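Side-chain contacts in RND efflux system, outer membrane lipoprotein, NodT family (Burkholderia mallei, PDB 6U94), which probably serves as the outer-membrane channel component of an RND-type efflux system, a lipoprotein of the outer membrane factor family: residues G249-P252 with A253-R257; G273-S276 with T277-E280. All blocks are in the same frame, centred on the assembly; numbering follows the deposited sequence.

Contact 1: residues G249-P252 with A253-R257; sequences GPLP and AGVSR
P252 meets V255 twice, once through its carbonyl oxygen and once through its ring. The backbone bond runs from V255 N to P252 O, 3.1 Å apart and bent to 144° at the hydrogen; the N-H comes in from above the carbonyl plane, 49° out of it, as in other turns of this kind. Beside this bond the pyrrolidine and isopropyl groups lie at a slant, with P252 CG 4.1 Å from V255 CG2. V255 CB and CG2 stand beside P252 O, CB at 3.5 Å. A looser apolar touch joins L251 CD1 to V255 CG1 at 4.3 Å. V255 can serve both neighbours because its chi1 of 170° sets CG1 opposite the backbone N, where it faces L251, and turns CG2 beside that N and toward the proline ring.

Proline suits the position just before a helical turn: its ring restrains phi to the range used here, and with no N-H it needs no acceptor where no carbonyl of a preceding turn is available. Exposed A253 adds little bulk at the surface and G254 has no side chain, while beta-branched V255 presents two methyls to two partners. The turn goes on only weakly, R257 N reaching G254 O through a weak bond.

Further out, V255 O accepts a hydrogen bond from R181 NH2 of helix 156-203. P252 lies on Q57, Q60 and L61 of helix 56-67, V255 also touches Q57, and L251 rests on E240 and L243 of helix 211-247, so the proline loop and the helical turn after it together lie against three longer helices at the protein surface.

Contact 2: residues G273-S276 with T277-E280; sequences GLPS and TLLE
L278 folds back over the chain that leads into its own turn, its CD1 lying 3.9 Å from L274 CB and 4.2 Å from P275 CD. The two leucines pass each other at a slant, methyl against methylene. The chi1 of -71° at L278 swings CG away from its carbonyl carbon, and its CB and CG pack beside P275 O, each at 3.4 Å. That same oxygen takes the N-H of L278 in a 3.1 Å bond, fairly straight at 163°, the donor standing above the carbonyl plane, 51° out of it; the acceptor is thus gripped by the backbone and flanked by the leucine's hydrocarbon. One residue on, L279 N binds S276 O at 2.9 Å, likewise from above the carbonyl plane, and L279 CB and CG lie beside this acceptor as those of L278 do beside the previous one.

Bonds from residue n+3 to residue n, continued by E280 N to T277 O, define a 3-10 turn. A proline stands just ahead of it, lending the first acceptor carbonyl, and its ring restrains the backbone before the first coil. On the outer side T277 OG1 leans against the ring, 3.6 Å from P275 CB; a hydroxyl is at home on this exposed edge, while the leucines occupy buried places.

The CB of S276 projects away from the following residues, and its hydroxyl reaches two carbonyls, I310 O, its stronger partner, and P308 O, which must share its single proton. The backbone of 273-276 pairs with I310, L312 and T313, binding the turn to the chain that follows F307. Beyond the turn, W459 receives L274 and L278, with L455 also against L274, whereas L279 settles on F307 and on F375 and V378 of helix 362-415.

Both contacts are short turns in which a proline carbonyl accepts the N-H of the residue three places on, yet their settings differ. Contact 1 lies at the surface, with V255 its one buried residue among those that touch, and has a single bond across it followed by a weak continuation. Contact 2 is partly buried, with two bonds across it, three buried leucines and a buried serine. Their neighbours are also distinct: 249-257 lies on helices 56-67, 156-203 and 211-247, whereas 273-280 meets helix 362-415, the chain near W459 and the segment 310-313, with which its backbone bonds. The centres are about 36 Å apart, without touching, in series along the chain.

Contact 1: residues G249-P252 with A253-R257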
loop_
_atom_site.group_PDB
_atom_site.type_symbol
_atom_site.label_atom_id
_atom_site.label_comp_id
_atom_site.label_asym_id
_atom_site.label_seq_id
_atom_site.Cartn_x
_atom_site.Cartn_y
_atom_site.Cartn_z
ATOM N N GLY A 249 16.446 2.954 -15.335
ATOM C CA GLY A 249 17.536 3.864 -15.588
ATOM C C GLY A 249 17.812 4.784 -14.418
ATOM O O GLY A 249 17.187 4.685 -13.357
ATOM N N PRO A 250 18.768 5.700 -14.592
ATOM C CA PRO A 250 19.092 6.641 -13.515
ATOM C C PRO A 250 17.909 7.534 -13.174
ATOM O O PRO A 250 17.037 7.798 -14.004
ATOM C CB PRO A 250 20.258 7.453 -14.093
ATOM C CG PRO A 250 20.840 6.581 -15.152
ATOM C CD PRO A 250 19.680 5.838 -15.739
ATOM N N LEU A 251 17.889 8.002 -11.923
ATOM C CA LEU A 251 16.792 8.831 -11.446
ATOM C C LEU A 251 16.941 10.259 -11.967
ATOM O O LEU A 251 18.055 10.790 -12.015
ATOM C CB LEU A 251 16.748 8.843 -9.920
ATOM C CG LEU A 251 16.635 7.493 -9.207
ATOM C CD1 LEU A 251 16.501 7.692 -7.706
ATOM C CD2 LEU A 251 15.465 6.692 -9.749
ATOM N N PRO A 252 15.842 10.895 -12.369
ATOM C CA PRO A 252 15.918 12.292 -12.810
ATOM C C PRO A 252 16.268 13.224 -11.662
ATOM O O PRO A 252 16.028 12.934 -10.489
ATOM C CB PRO A 252 14.509 12.574 -13.350
ATOM C CG PRO A 252 13.634 11.563 -12.681
ATOM C CD PRO A 252 14.485 10.339 -12.510
ATOM N N ALA A 253 16.848 14.373 -12.028
ATOM C CA ALA A 253 17.294 15.342 -11.033
ATOM C C ALA A 253 16.140 15.918 -10.223
ATOM O O ALA A 253 16.375 16.472 -9.144
ATOM C CB ALA A 253 18.069 16.472 -11.713
ATOM N N GLY A 254 14.904 15.801 -10.712
ATOM C CA GLY A 254 13.770 16.284 -9.945
ATOM C C GLY A 254 13.556 15.515 -8.655
ATOM O O GLY A 254 13.101 16.082 -7.657
ATOM N N VAL A 255 13.881 14.220 -8.654
ATOM C CA VAL A 255 13.743 13.411 -7.445
ATOM C C VAL A 255 14.635 13.953 -6.335
ATOM O O VAL A 255 14.259 13.948 -5.155
ATOM C CB VAL A 255 14.057 11.935 -7.757
ATOM C CG1 VAL A 255 14.168 11.121 -6.474
ATOM C CG2 VAL A 255 12.995 11.348 -8.672
ATOM N N SER A 256 15.823 14.443 -6.696
ATOM C CA SER A 256 16.769 14.911 -5.690
ATOM C C SER A 256 16.239 16.131 -4.945
ATOM O O SER A 256 16.490 16.289 -3.744
ATOM C CB SER A 256 18.115 15.221 -6.347
ATOM O OG SER A 256 17.937 15.887 -7.586
ATOM N N ARG A 257 15.499 16.994 -5.631
ATOM C CA ARG A 257 14.989 18.236 -5.054
ATOM C C ARG A 257 13.461 18.209 -5.089
ATOM O O ARG A 257 12.830 18.991 -5.804
ATOM C CB ARG A 257 15.548 19.453 -5.802
#

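Contact 2: residues G273-S276 with T277-E280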
loop_
_atom_site.group_PDB
_atom_site.type_symbol
_atom_site.label_atom_id
_atom_site.label_comp_id
_atom_site.label_asym_id
_atom_site.label_seq_id
_atom_site.Cartn_x
_atom_site.Cartn_y
_atom_site.Cartn_z
ATOM N N GLY A 273 -18.849 6.793 -5.273
ATOM C CA GLY A 273 -19.752 6.059 -6.139
ATOM C C GLY A 273 -19.105 5.317 -7.289
ATOM O O GLY A 273 -19.689 5.250 -8.374
ATOM N N LEU A 274 -17.924 4.750 -7.086
ATOM C CA LEU A 274 -17.270 4.005 -8.151
ATOM C C LEU A 274 -18.081 2.757 -8.492
ATOM O O LEU A 274 -18.425 1.982 -7.590
ATOM C CB LEU A 274 -15.850 3.622 -7.741
ATOM C CG LEU A 274 -14.868 4.792 -7.724
ATOM C CD1 LEU A 274 -13.473 4.324 -7.347
ATOM C CD2 LEU A 274 -14.862 5.490 -9.077
ATOM N N PRO A 275 -18.407 2.533 -9.766
ATOM C CA PRO A 275 -19.212 1.356 -10.121
ATOM C C PRO A 275 -18.408 0.066 -10.043
ATOM O O PRO A 275 -17.210 0.031 -10.340
ATOM C CB PRO A 275 -19.656 1.650 -11.560
ATOM C CG PRO A 275 -18.610 2.583 -12.094
ATOM C CD PRO A 275 -18.173 3.421 -10.916
ATOM N N SER A 276 -19.090 -1.004 -9.631
ATOM C CA SER A 276 -18.461 -2.318 -9.558
ATOM C C SER A 276 -18.039 -2.841 -10.927
ATOM O O SER A 276 -17.186 -3.733 -11.004
ATOM C CB SER A 276 -19.411 -3.311 -8.891
ATOM O OG SER A 276 -20.722 -3.176 -9.416
ATOM N N THR A 277 -18.613 -2.305 -12.009
ATOM C CA THR A 277 -18.215 -2.726 -13.347
ATOM C C THR A 277 -16.758 -2.398 -13.639
ATOM O O THR A 277 -16.193 -2.938 -14.596
ATOM C CB THR A 277 -19.114 -2.076 -14.397
ATOM O OG1 THR A 277 -19.095 -0.653 -14.237
ATOM C CG2 THR A 277 -20.543 -2.583 -14.260
ATOM N N LEU A 278 -16.135 -1.528 -12.837
ATOM C CA LEU A 278 -14.700 -1.305 -12.965
ATOM C C LEU A 278 -13.918 -2.597 -12.777
ATOM O O LEU A 278 -12.848 -2.766 -13.374
ATOM C CB LEU A 278 -14.232 -0.263 -11.949
ATOM C CG LEU A 278 -14.641 1.195 -12.149
ATOM C CD1 LEU A 278 -14.207 2.022 -10.942
ATOM C CD2 LEU A 278 -14.041 1.757 -13.427
ATOM N N LEU A 279 -14.431 -3.515 -11.952
ATOM C CA LEU A 279 -13.747 -4.778 -11.700
ATOM C C LEU A 279 -13.725 -5.693 -12.917
ATOM O O LEU A 279 -13.008 -6.701 -12.899
ATOM C CB LEU A 279 -14.394 -5.498 -10.516
ATOM C CG LEU A 279 -14.468 -4.682 -9.216
ATOM C CD1 LEU A 279 -14.843 -5.562 -8.032
ATOM C CD2 LEU A 279 -13.161 -3.963 -8.944
ATOM N N GLU A 280 -14.487 -5.373 -13.968
ATOM C CA GLU A 280 -14.376 -6.130 -15.209
ATOM C C GLU A 280 -12.979 -6.023 -15.808
ATOM O O GLU A 280 -12.562 -6.910 -16.560
ATOM C CB GLU A 280 -15.420 -5.648 -16.218
ATOM C CG GLU A 280 -16.860 -5.929 -15.823
ATOM C CD GLU A 280 -17.856 -5.115 -16.625
ATOM O OE1 GLU A 280 -17.423 -4.332 -17.498
ATOM O OE2 GLU A 280 -19.071 -5.257 -16.383
#